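Local coordinates for carbon monoxide dehydrogenase (Thermococcus sp. AM4, PDB 6T7J), which probably catalyses, in its nickel-containing form, the oxidation of carbon monoxide to carbon dioxide, with ferredoxin as electron acceptor, at residues Arg87-Met92 / Lys559-Gly564; Ala95-His100 / Arg195-Cys200; Pro553-Glu558 / Val579-Gly584. All blocks are in the same frame, centred on the assembly; numbering follows the deposited sequence.

Contact 1. Residues Arg87-Met92 / Lys559-Gly564; sequences RNLLRM and KAVSIG. With SF4 (iron/sulfur cluster), chain D.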
ATOM      1  N   ARG A  87       3.930   8.647  -8.445  1.00 43.16           N
ATOM      2  CA  ARG A  87       3.147   7.540  -7.902  1.00 41.44           C
ATOM      3  C   ARG A  87       4.045   6.440  -7.349  1.00 42.52           C
ATOM      4  O   ARG A  87       3.787   5.906  -6.260  1.00 44.54           O
ATOM      5  CB  ARG A  87       2.216   6.974  -8.977  1.00 41.52           C
ATOM      6  CG  ARG A  87       1.021   7.859  -9.305  1.00 38.21           C
ATOM      7  CD  ARG A  87      -0.036   7.104 -10.101  1.00 47.01           C
ATOM      8  NE  ARG A  87       0.477   6.574 -11.363  1.00 48.90           N
ATOM      9  CZ  ARG A  87      -0.293   6.153 -12.362  1.00 48.88           C
ATOM     10  NH1 ARG A  87      -1.613   6.200 -12.249  1.00 45.04           N
ATOM     11  NH2 ARG A  87       0.253   5.681 -13.476  1.00 44.74           N
ATOM     12  N   ASN A  88       5.098   6.075  -8.088  1.00 44.41           N
ATOM     13  CA  ASN A  88       6.001   5.037  -7.600  1.00 41.77           C
ATOM     14  C   ASN A  88       6.681   5.467  -6.304  1.00 38.63           C
ATOM     15  O   ASN A  88       6.797   4.675  -5.354  1.00 44.53           O
ATOM     16  CB  ASN A  88       7.029   4.693  -8.680  1.00 45.19           C
ATOM     17  CG  ASN A  88       6.390   4.121  -9.939  1.00 42.74           C
ATOM     18  OD1 ASN A  88       5.269   3.611  -9.907  1.00 51.54           O
ATOM     19  ND2 ASN A  88       7.105   4.202 -11.054  1.00 40.16           N
ATOM     20  N   LEU A  89       7.111   6.731  -6.229  1.00 38.63           N
ATOM     21  CA  LEU A  89       7.699   7.226  -4.987  1.00 48.09           C
ATOM     22  C   LEU A  89       6.679   7.223  -3.850  1.00 46.54           C
ATOM     23  O   LEU A  89       7.018   6.926  -2.695  1.00 42.27           O
ATOM     24  CB  LEU A  89       8.269   8.629  -5.193  1.00 40.97           C
ATOM     25  CG  LEU A  89       9.297   9.058  -4.145  1.00 42.52           C
ATOM     26  CD1 LEU A  89      10.640   8.386  -4.409  1.00 39.80           C
ATOM     27  CD2 LEU A  89       9.445  10.570  -4.113  1.00 42.84           C
ATOM     28  N   LEU A  90       5.423   7.560  -4.160  1.00 43.65           N
ATOM     29  CA  LEU A  90       4.375   7.526  -3.147  1.00 43.69           C
ATOM     30  C   LEU A  90       4.197   6.120  -2.594  1.00 45.93           C
ATOM     31  O   LEU A  90       3.987   5.940  -1.388  1.00 40.44           O
ATOM     32  CB  LEU A  90       3.061   8.040  -3.733  1.00 38.71           C
ATOM     33  CG  LEU A  90       1.935   8.197  -2.714  1.00 43.88           C
ATOM     34  CD1 LEU A  90       2.448   9.012  -1.563  1.00 41.36           C
ATOM     35  CD2 LEU A  90       0.704   8.852  -3.318  1.00 41.98           C
ATOM     36  N   ARG A  91       4.280   5.107  -3.457  1.00 40.15           N
ATOM     37  CA  ARG A  91       4.145   3.738  -2.966  1.00 43.78           C
ATOM     38  C   ARG A  91       5.354   3.323  -2.135  1.00 44.37           C
ATOM     39  O   ARG A  91       5.211   2.551  -1.178  1.00 43.93           O
ATOM     40  CB  ARG A  91       3.920   2.774  -4.130  1.00 46.84           C
ATOM     41  CG  ARG A  91       2.542   2.924  -4.760  1.00 41.94           C
ATOM     42  CD  ARG A  91       2.070   1.651  -5.437  1.00 39.29           C
ATOM     43  NE  ARG A  91       0.693   1.788  -5.904  1.00 44.93           N
ATOM     44  CZ  ARG A  91       0.095   0.941  -6.735  1.00 46.47           C
ATOM     45  NH1 ARG A  91       0.751  -0.115  -7.195  1.00 47.52           N
ATOM     46  NH2 ARG A  91      -1.163   1.153  -7.106  1.00 44.91           N
ATOM     47  N   MET A  92       6.541   3.838  -2.462  1.00 45.40           N
ATOM     48  CA  MET A  92       7.696   3.605  -1.593  1.00 45.89           C
ATOM     49  C   MET A  92       7.459   4.186  -0.201  1.00 43.88           C
ATOM     50  O   MET A  92       7.722   3.532   0.822  1.00 39.97           O
ATOM     51  CB  MET A  92       8.957   4.204  -2.217  1.00 50.80           C
ATOM     52  CG  MET A  92       9.367   3.574  -3.537  1.00 46.63           C
ATOM     53  SD  MET A  92      11.001   4.115  -4.077  1.00 52.65           S
ATOM     54  CE  MET A  92      12.021   2.778  -3.452  1.00 42.65           C
ATOM     55  N   LYS A 559      11.487   2.112   3.856  1.00 41.23           N
ATOM     56  CA  LYS A 559      11.524   2.768   5.159  1.00 48.07           C
ATOM     57  C   LYS A 559      12.438   3.985   5.134  1.00 49.46           C
ATOM     58  O   LYS A 559      12.112   5.026   5.716  1.00 47.20           O
ATOM     59  CB  LYS A 559      11.981   1.780   6.231  1.00 42.69           C
ATOM     60  CG  LYS A 559      10.859   0.997   6.883  1.00 46.69           C
ATOM     61  CD  LYS A 559      11.411  -0.026   7.861  1.00 48.93           C
ATOM     62  CE  LYS A 559      12.285  -1.043   7.153  1.00 45.72           C
ATOM     63  NZ  LYS A 559      13.073  -1.866   8.109  1.00 52.19           N
ATOM     64  N   ALA A 560      13.590   3.871   4.465  1.00 44.83           N
ATOM     65  CA  ALA A 560      14.497   5.010   4.354  1.00 40.16           C
ATOM     66  C   ALA A 560      13.855   6.147   3.575  1.00 44.02           C
ATOM     67  O   ALA A 560      14.080   7.324   3.882  1.00 40.66           O
ATOM     68  CB  ALA A 560      15.807   4.580   3.695  1.00 39.79           C
ATOM     69  N   VAL A 561      13.047   5.820   2.563  1.00 42.86           N
ATOM     70  CA  VAL A 561      12.351   6.859   1.811  1.00 39.93           C
ATOM     71  C   VAL A 561      11.358   7.584   2.708  1.00 45.34           C
ATOM     72  O   VAL A 561      11.279   8.820   2.700  1.00 44.19           O
ATOM     73  CB  VAL A 561      11.662   6.260   0.573  1.00 42.01           C
ATOM     74  CG1 VAL A 561      10.959   7.353  -0.219  1.00 44.81           C
ATOM     75  CG2 VAL A 561      12.674   5.528  -0.293  1.00 42.53           C
ATOM     76  N   SER A 562      10.591   6.832   3.503  1.00 42.20           N
ATOM     77  CA  SER A 562       9.666   7.469   4.436  1.00 45.60           C
ATOM     78  C   SER A 562      10.409   8.338   5.447  1.00 44.22           C
ATOM     79  O   SER A 562       9.967   9.449   5.768  1.00 42.11           O
ATOM     80  CB  SER A 562       8.827   6.414   5.158  1.00 42.04           C
ATOM     81  OG  SER A 562       7.954   7.024   6.091  1.00 46.04           O
ATOM     82  N   ILE A 563      11.542   7.845   5.956  1.00 42.62           N
ATOM     83  CA  ILE A 563      12.308   8.590   6.954  1.00 44.03           C
ATOM     84  C   ILE A 563      12.830   9.894   6.360  1.00 45.10           C
ATOM     85  O   ILE A 563      12.712  10.964   6.969  1.00 40.34           O
ATOM     86  CB  ILE A 563      13.456   7.728   7.507  1.00 44.60           C
ATOM     87  CG1 ILE A 563      12.911   6.602   8.386  1.00 43.35           C
ATOM     88  CG2 ILE A 563      14.436   8.586   8.292  1.00 41.20           C
ATOM     89  CD1 ILE A 563      13.901   5.484   8.621  1.00 45.11           C
ATOM     90  N   GLY A 564      13.430   9.820   5.170  1.00 42.62           N
ATOM     91  CA  GLY A 564      13.922  11.027   4.530  1.00 40.42           C
ATOM     92  C   GLY A 564      12.810  12.010   4.226  1.00 48.54           C
ATOM     93  O   GLY A 564      12.977  13.224   4.386  1.00 45.51           O
TER
HETATM   94 FE1  SF4 D 701      -1.319   3.938 -16.797  0.93 44.70          FE
HETATM   95 FE2  SF4 D 701       0.641   2.738 -15.320  0.93 43.39          FE
HETATM   96 FE3  SF4 D 701       0.402   2.111 -18.029  0.93 42.80          FE
HETATM   97 FE4  SF4 D 701      -1.446   1.400 -16.097  0.93 43.96          FE
HETATM   98  S1  SF4 D 701       0.723   0.650 -16.280  0.93 41.88           S
HETATM   99  S2  SF4 D 701      -1.880   2.229 -18.222  0.93 39.99           S
HETATM  100  S3  SF4 D 701      -1.519   3.161 -14.644  0.93 43.65           S
HETATM  101  S4  SF4 D 701       0.954   4.146 -17.117  0.93 40.56           S

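Contact 2. Residues Ala95-His100 / Arg195-Cys200; sequences AGAAAH and REVCEC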
ATOM      1  N   ALA A  95       5.003   2.025   1.706  1.00 35.30           N
ATOM      2  CA  ALA A  95       5.553   0.776   2.228  1.00 41.55           C
ATOM      3  C   ALA A  95       6.446   1.018   3.443  1.00 41.94           C
ATOM      4  O   ALA A  95       6.405   0.250   4.414  1.00 36.52           O
ATOM      5  CB  ALA A  95       6.319   0.041   1.131  1.00 40.03           C
ATOM      6  N   GLY A  96       7.259   2.077   3.414  1.00 41.17           N
ATOM      7  CA  GLY A  96       8.093   2.372   4.573  1.00 40.06           C
ATOM      8  C   GLY A  96       7.277   2.746   5.799  1.00 40.94           C
ATOM      9  O   GLY A  96       7.518   2.245   6.912  1.00 42.25           O
ATOM     10  N   ALA A  97       6.301   3.641   5.612  1.00 37.02           N
ATOM     11  CA  ALA A  97       5.402   3.996   6.702  1.00 43.87           C
ATOM     12  C   ALA A  97       4.672   2.770   7.230  1.00 43.08           C
ATOM     13  O   ALA A  97       4.475   2.636   8.441  1.00 48.98           O
ATOM     14  CB  ALA A  97       4.406   5.056   6.234  1.00 46.42           C
ATOM     15  N   ALA A  98       4.286   1.851   6.339  1.00 43.28           N
ATOM     16  CA  ALA A  98       3.576   0.647   6.760  1.00 43.23           C
ATOM     17  C   ALA A  98       4.466  -0.268   7.591  1.00 44.95           C
ATOM     18  O   ALA A  98       4.012  -0.844   8.587  1.00 47.06           O
ATOM     19  CB  ALA A  98       3.045  -0.097   5.536  1.00 39.99           C
ATOM     20  N   ALA A  99       5.726  -0.434   7.188  1.00 42.02           N
ATOM     21  CA  ALA A  99       6.645  -1.247   7.978  1.00 41.48           C
ATOM     22  C   ALA A  99       6.801  -0.678   9.384  1.00 44.49           C
ATOM     23  O   ALA A  99       6.665  -1.400  10.387  1.00 45.18           O
ATOM     24  CB  ALA A  99       7.998  -1.339   7.275  1.00 45.25           C
ATOM     25  N   HIS A 100       7.072   0.630   9.476  1.00 47.36           N
ATOM     26  CA  HIS A 100       7.230   1.237  10.797  1.00 43.36           C
ATOM     27  C   HIS A 100       5.937   1.170  11.601  1.00 44.60           C
ATOM     28  O   HIS A 100       5.972   0.988  12.827  1.00 43.57           O
ATOM     29  CB  HIS A 100       7.712   2.680  10.658  1.00 39.33           C
ATOM     30  CG  HIS A 100       9.160   2.793  10.294  1.00 46.78           C
ATOM     31  ND1 HIS A 100       9.660   3.830   9.535  1.00 47.68           N
ATOM     32  CD2 HIS A 100      10.215   1.992  10.578  1.00 42.20           C
ATOM     33  CE1 HIS A 100      10.960   3.664   9.370  1.00 46.99           C
ATOM     34  NE2 HIS A 100      11.323   2.558   9.993  1.00 46.45           N
ATOM     35  N   ARG A 195      -4.828   4.796   7.599  1.00 42.29           N
ATOM     36  CA  ARG A 195      -5.582   5.526   6.587  1.00 44.51           C
ATOM     37  C   ARG A 195      -4.653   6.238   5.611  1.00 48.19           C
ATOM     38  O   ARG A 195      -4.928   6.282   4.410  1.00 48.27           O
ATOM     39  CB  ARG A 195      -6.532   6.531   7.235  1.00 41.90           C
ATOM     40  CG  ARG A 195      -7.302   7.348   6.206  1.00 38.14           C
ATOM     41  CD  ARG A 195      -7.932   8.590   6.794  1.00 43.65           C
ATOM     42  NE  ARG A 195      -8.728   9.297   5.793  1.00 50.27           N
ATOM     43  CZ  ARG A 195      -9.608  10.251   6.075  1.00 51.20           C
ATOM     44  NH1 ARG A 195     -10.288  10.838   5.100  1.00 55.05           N
ATOM     45  NH2 ARG A 195      -9.808  10.619   7.335  1.00 55.10           N
ATOM     46  N   GLU A 196      -3.548   6.804   6.104  1.00 42.13           N
ATOM     47  CA  GLU A 196      -2.612   7.471   5.200  1.00 48.81           C
ATOM     48  C   GLU A 196      -1.982   6.479   4.229  1.00 46.76           C
ATOM     49  O   GLU A 196      -1.885   6.749   3.022  1.00 45.04           O
ATOM     50  CB  GLU A 196      -1.531   8.206   5.998  1.00 47.31           C
ATOM     51  CG  GLU A 196      -2.055   9.164   7.066  1.00 44.29           C
ATOM     52  CD  GLU A 196      -2.996  10.221   6.518  1.00 42.32           C
ATOM     53  OE1 GLU A 196      -2.886  10.566   5.323  1.00 45.19           O
ATOM     54  OE2 GLU A 196      -3.848  10.716   7.286  1.00 41.00           O
ATOM     55  N   VAL A 197      -1.559   5.316   4.739  1.00 43.64           N
ATOM     56  CA  VAL A 197      -0.991   4.287   3.864  1.00 40.99           C
ATOM     57  C   VAL A 197      -2.012   3.860   2.811  1.00 47.32           C
ATOM     58  O   VAL A 197      -1.712   3.787   1.607  1.00 46.95           O
ATOM     59  CB  VAL A 197      -0.503   3.085   4.695  1.00 43.86           C
ATOM     60  CG1 VAL A 197      -0.334   1.853   3.809  1.00 44.11           C
ATOM     61  CG2 VAL A 197       0.802   3.418   5.403  1.00 40.22           C
ATOM     62  N   CYS A 198      -3.243   3.584   3.252  1.00 44.31           N
ATOM     63  CA  CYS A 198      -4.270   3.116   2.331  1.00 39.23           C
ATOM     64  C   CYS A 198      -4.631   4.190   1.310  1.00 48.05           C
ATOM     65  O   CYS A 198      -4.905   3.880   0.144  1.00 41.68           O
ATOM     66  CB  CYS A 198      -5.497   2.664   3.123  1.00 43.65           C
ATOM     67  SG  CYS A 198      -7.030   2.570   2.195  1.00 51.14           S
ATOM     68  N   GLU A 199      -4.609   5.464   1.718  1.00 48.46           N
ATOM     69  CA  GLU A 199      -4.896   6.537   0.773  1.00 43.08           C
ATOM     70  C   GLU A 199      -3.785   6.684  -0.253  1.00 46.02           C
ATOM     71  O   GLU A 199      -4.059   7.043  -1.402  1.00 43.24           O
ATOM     72  CB  GLU A 199      -5.116   7.868   1.496  1.00 44.26           C
ATOM     73  CG  GLU A 199      -5.279   9.051   0.534  1.00 44.44           C
ATOM     74  CD  GLU A 199      -5.893  10.278   1.179  1.00 46.72           C
ATOM     75  OE1 GLU A 199      -5.840  11.361   0.557  1.00 45.27           O
ATOM     76  OE2 GLU A 199      -6.430  10.162   2.300  1.00 48.90           O
ATOM     77  N   CYS A 200      -2.531   6.429   0.124  1.00 43.34           N
ATOM     78  CA  CYS A 200      -1.494   6.409  -0.903  1.00 46.65           C
ATOM     79  C   CYS A 200      -1.751   5.273  -1.889  1.00 44.20           C
ATOM     80  O   CYS A 200      -1.683   5.466  -3.108  1.00 45.57           O
ATOM     81  CB  CYS A 200      -0.097   6.278  -0.286  1.00 46.99           C
ATOM     82  SG  CYS A 200       0.486   7.647   0.733  1.00 50.88           S
TER

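Contact 3. Residues Pro553-Glu558 / Val579-Gly584; sequences PEWMSE and VPPVMG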
ATOM      1  N   PRO A 553      23.295   8.191   3.567  1.00 50.01           N
ATOM      2  CA  PRO A 553      24.340   8.071   2.537  1.00 48.69           C
ATOM      3  C   PRO A 553      24.234   6.821   1.679  1.00 43.89           C
ATOM      4  O   PRO A 553      24.673   6.847   0.525  1.00 50.30           O
ATOM      5  CB  PRO A 553      25.643   8.076   3.352  1.00 46.76           C
ATOM      6  CG  PRO A 553      25.262   8.537   4.725  1.00 49.17           C
ATOM      7  CD  PRO A 553      23.847   8.107   4.927  1.00 44.26           C
ATOM      8  N   GLU A 554      23.690   5.722   2.201  1.00 43.01           N
ATOM      9  CA  GLU A 554      23.719   4.442   1.496  1.00 42.83           C
ATOM     10  C   GLU A 554      22.372   3.737   1.595  1.00 47.18           C
ATOM     11  O   GLU A 554      22.301   2.506   1.698  1.00 39.08           O
ATOM     12  CB  GLU A 554      24.835   3.544   2.036  1.00 36.73           C
ATOM     13  CG  GLU A 554      26.203   4.214   2.105  1.00 45.35           C
ATOM     14  CD  GLU A 554      27.222   3.403   2.880  1.00 48.04           C
ATOM     15  OE1 GLU A 554      27.043   2.174   3.003  1.00 51.70           O
ATOM     16  OE2 GLU A 554      28.207   3.997   3.363  1.00 49.12           O
ATOM     17  N   TRP A 555      21.285   4.502   1.543  1.00 44.76           N
ATOM     18  CA  TRP A 555      19.957   3.951   1.772  1.00 46.29           C
ATOM     19  C   TRP A 555      19.557   2.978   0.663  1.00 43.22           C
ATOM     20  O   TRP A 555      20.054   3.034  -0.465  1.00 46.20           O
ATOM     21  CB  TRP A 555      18.924   5.073   1.874  1.00 40.51           C
ATOM     22  CG  TRP A 555      18.628   5.737   0.564  1.00 43.36           C
ATOM     23  CD1 TRP A 555      19.274   6.810   0.025  1.00 42.76           C
ATOM     24  CD2 TRP A 555      17.606   5.369  -0.374  1.00 47.87           C
ATOM     25  NE1 TRP A 555      18.720   7.133  -1.191  1.00 44.91           N
ATOM     26  CE2 TRP A 555      17.696   6.264  -1.459  1.00 44.81           C
ATOM     27  CE3 TRP A 555      16.624   4.373  -0.401  1.00 39.99           C
ATOM     28  CZ2 TRP A 555      16.842   6.192  -2.558  1.00 42.18           C
ATOM     29  CZ3 TRP A 555      15.780   4.302  -1.492  1.00 43.82           C
ATOM     30  CH2 TRP A 555      15.894   5.205  -2.556  1.00 41.33           C
ATOM     31  N   MET A 556      18.640   2.069   1.007  1.00 44.99           N
ATOM     32  CA  MET A 556      18.042   1.164   0.027  1.00 45.98           C
ATOM     33  C   MET A 556      16.573   0.854   0.273  1.00 47.43           C
ATOM     34  O   MET A 556      15.878   0.495  -0.685  1.00 50.80           O
ATOM     35  CB  MET A 556      18.817  -0.161  -0.037  1.00 44.54           C
ATOM     36  CG  MET A 556      18.706  -1.028   1.213  1.00 52.37           C
ATOM     37  SD  MET A 556      17.280  -2.143   1.243  1.00 57.26           S
ATOM     38  CE  MET A 556      17.239  -2.586   2.980  1.00 49.18           C
ATOM     39  N   SER A 557      16.066   0.973   1.496  1.00 40.54           N
ATOM     40  CA  SER A 557      14.732   0.504   1.836  1.00 42.10           C
ATOM     41  C   SER A 557      13.683   1.590   1.618  1.00 40.21           C
ATOM     42  O   SER A 557      13.980   2.786   1.586  1.00 47.63           O
ATOM     43  CB  SER A 557      14.688   0.029   3.289  1.00 45.68           C
ATOM     44  OG  SER A 557      14.628   1.131   4.180  1.00 45.63           O
ATOM     45  N   GLU A 558      12.431   1.149   1.470  1.00 41.10           N
ATOM     46  CA  GLU A 558      11.315   2.088   1.418  1.00 42.92           C
ATOM     47  C   GLU A 558      11.120   2.785   2.761  1.00 43.57           C
ATOM     48  O   GLU A 558      10.648   3.933   2.809  1.00 45.42           O
ATOM     49  CB  GLU A 558      10.043   1.355   0.983  1.00 42.24           C
ATOM     50  CG  GLU A 558      10.093   0.835  -0.453  1.00 41.17           C
ATOM     51  CD  GLU A 558       9.085  -0.273  -0.725  1.00 45.44           C
ATOM     52  OE1 GLU A 558       8.339  -0.169  -1.723  1.00 43.87           O
ATOM     53  OE2 GLU A 558       9.035  -1.248   0.054  1.00 44.24           O
ATOM     54  N   VAL A 579      20.836   7.715  -5.347  1.00 44.08           N
ATOM     55  CA  VAL A 579      19.920   8.485  -6.187  1.00 48.38           C
ATOM     56  C   VAL A 579      18.542   7.834  -6.171  1.00 47.72           C
ATOM     57  O   VAL A 579      18.397   6.684  -6.606  1.00 51.31           O
ATOM     58  CB  VAL A 579      20.451   8.609  -7.624  1.00 46.66           C
ATOM     59  CG1 VAL A 579      19.553   9.520  -8.440  1.00 45.89           C
ATOM     60  CG2 VAL A 579      21.884   9.125  -7.620  1.00 39.45           C
ATOM     61  N   PRO A 580      17.509   8.526  -5.680  1.00 49.83           N
ATOM     62  CA  PRO A 580      16.165   7.956  -5.740  1.00 49.69           C
ATOM     63  C   PRO A 580      15.711   7.810  -7.167  1.00 54.86           C
ATOM     64  O   PRO A 580      16.158   8.554  -8.067  1.00 53.75           O
ATOM     65  CB  PRO A 580      15.312   8.991  -4.978  1.00 46.81           C
ATOM     66  CG  PRO A 580      16.082  10.261  -5.074  1.00 47.96           C
ATOM     67  CD  PRO A 580      17.528   9.860  -5.060  1.00 46.19           C
ATOM     68  N   PRO A 581      14.814   6.863  -7.461  1.00 55.28           N
ATOM     69  CA  PRO A 581      14.371   6.634  -8.849  1.00 50.19           C
ATOM     70  C   PRO A 581      13.385   7.699  -9.320  1.00 49.86           C
ATOM     71  O   PRO A 581      12.205   7.445  -9.578  1.00 50.75           O
ATOM     72  CB  PRO A 581      13.740   5.241  -8.765  1.00 53.76           C
ATOM     73  CG  PRO A 581      13.184   5.181  -7.377  1.00 44.72           C
ATOM     74  CD  PRO A 581      14.138   5.960  -6.506  1.00 47.90           C
ATOM     75  N   VAL A 582      13.869   8.935  -9.444  1.00 53.11           N
ATOM     76  CA  VAL A 582      12.995  10.055  -9.779  1.00 49.49           C
ATOM     77  C   VAL A 582      13.555  10.876 -10.933  1.00 47.12           C
ATOM     78  O   VAL A 582      12.873  11.762 -11.460  1.00 51.40           O
ATOM     79  CB  VAL A 582      12.756  10.960  -8.557  1.00 48.52           C
ATOM     80  CG1 VAL A 582      12.072  10.187  -7.436  1.00 53.19           C
ATOM     81  CG2 VAL A 582      14.067  11.574  -8.086  1.00 44.09           C
ATOM     82  N   MET A 583      14.796  10.595 -11.338  1.00 48.39           N
ATOM     83  CA  MET A 583      15.454  11.447 -12.325  1.00 53.08           C
ATOM     84  C   MET A 583      14.830  11.351 -13.712  1.00 49.00           C
ATOM     85  O   MET A 583      15.217  12.122 -14.597  1.00 47.89           O
ATOM     86  CB  MET A 583      16.944  11.115 -12.395  1.00 53.05           C
ATOM     87  CG  MET A 583      17.723  11.560 -11.164  1.00 57.50           C
ATOM     88  SD  MET A 583      17.262  13.214 -10.593  1.00 56.88           S
ATOM     89  CE  MET A 583      17.864  13.166  -8.906  1.00 51.21           C
ATOM     90  N   GLY A 584      13.879  10.443 -13.926  1.00 55.08           N
ATOM     91  CA  GLY A 584      13.159  10.414 -15.185  1.00 52.62           C
ATOM     92  C   GLY A 584      12.176  11.552 -15.371  1.00 52.73           C
ATOM     93  O   GLY A 584      11.600  11.676 -16.457  1.00 48.72           O
TER

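Contact 1. Residues Arg87-Met92 / Lys559-Gly564
Val-561 packs against Leu-89 and Met-92 where two helices of the CO dehydrogenase fold meet, the long helix 81-115 and the short helix 558-569. Both valine methyls take part in the apolar contact. CG1 of Val-561 lies 4.2 Å from Met-92 CB and 4.3 Å from Leu-89 CD1, meeting the root of the methionine chain and the tip of the leucine, and Val-561 CG2 is 4.2 Å from the terminal methyl CE of Met-92. With CG1 anti to its backbone N (chi1 -179°), the valine aims this methyl at the neighbouring helix, while Trp-555 also packs on the same residue. The CA atoms of Met-92 and Val-561 are 6.6 Å apart.

The polar groups find their partners outside this patch. Ser-562 OG hydrogen-bonds Asp-226 OD2, and Lys-559, which touches the broken Fe4S4 cluster, bonds Gln-342 OE1 through NZ. Arg-91 NH2 forms a salt bridge with Glu-558 OE2 of the second subunit.

Five residues before Met-92, Arg-87 reaches the intact iron-sulfur cluster, whose pocket includes Cys-55, Cys-58, Cys-63 and Cys-77. The arginine chain bends at chi3 (-59°), bringing its guanidinium obliquely beside the sulfide S3. A leucine here would probably leave S3 without its positively charged neighbour and alter the electrostatic surroundings of the cluster. Arg-87 NH2 stands 3.3 Å and NH1 3.9 Å from S3.

Contact 2. Residues Ala95-His100 / Arg195-Cys200
Val-197 of helix 193-203 sets both its methyls against a run of small residues on helix 81-115, the core of a close helix-helix packing contact. CG2 does most of the touching: it is 4.0 Å from Ala-97 CB, 3.9 Å from the backbone N of Ala-98 and 4.2 Å from Ala-98 CB, so one methyl rests over the junction between two consecutive alanines. The second branch, CG1, comes alongside Ala-98 CB at 4.3 Å. This arrangement follows from the valine torsion, which places CG2 anti to the carbonyl carbon and CG1 anti to the backbone N (chi1 162°). Because the opposing side chains are single methyls, the backbones approach closely, with Ala-98 CA and Val-197 CA 6.5 Å apart.

Beyond Val-197 the contact is loose, and no other side chain of 195-200 touches 95-100. The far side of helix 193-203 is polar, though still buried in the assembly: Glu-196 OE2 and Glu-199 OE2 form salt bridges with Arg-191, Glu-199 OE1 with Arg-203, and Arg-195 NH2 with Asp-166 OD1. Cys-200 turns instead toward Leu-90 and Ala-94, an earlier part of helix 81-115. Both segments also pack on the second subunit, Ala-95 against its Arg-91 and Cys-198 against its Arg-105.

Helix 81-115 thus has helix 193-203 along one face, while its Ala-99 and His-100 lean on helix 558-569, which follows strand 548-552; helix 212-242 touches both His-100 and Cys-200.

Contact 3. Residues Pro553-Glu558 / Val579-Gly584
The N-H of Val-582 bonds Pro-580 O over 2.7 Å, closing an inverse gamma turn centred on Pro-581, and the two prolines of this turn receive the indole of Trp-555. The six-membered ring meets them edge first. CZ2 approaches Pro-580 CA at 3.7 Å and Pro-580 CB at 4.0 Å, with Pro-580 N lying in the ring plane; CH2 reaches Pro-581 CD at 4.4 Å. The ring gets there because CG sits between the backbone N and the carbonyl carbon (chi1 72°), and its rotation is fixed by a hydrogen bond from NE1 to Val-578 O, just ahead of the proline turn. The buried indole N-H is thereby satisfied.

The residues after Trp-555 line the metal site: Met-556 and Ser-557 touch the broken Fe4S4 cluster. Ser-557 is also the N-cap of helix 558-569, its OG bonded to Ala-560 N.

The two loops follow strands 548-552 and 574-576, neighbours in a parallel sheet joined by helix 558-569 in a beta-alpha-beta crossover. Beyond the proline loop, Val-579 and Pro-580 pack against Val-606 of the next strand, 604-606, and Val-582 leans on helix 81-115.

How the contacts relate
Contacts 1 and 2 share helix 81-115, with centres about 9 Å apart; contact 3 lies about 9 Å from contact 1 and about 18 Å from contact 2. Along the chain, contact 2 falls wholly within the span between the two halves of contact 1, whereas contacts 1 and 3 interleave. Contact 1 is therefore the middle piece: Lys-559 CD packs 3.4 Å from His-100 NE2 toward contact 2, and Val-561 CG2 lies 3.5 Å from Trp-555 CZ3 toward contact 3. Contact 1 holds a residue from each Fe4S4 pocket, contact 3 joins loops after two strands of the last parallel sheet, and contact 2 ties helix 81-115 to helix 193-203; all three border the second subunit.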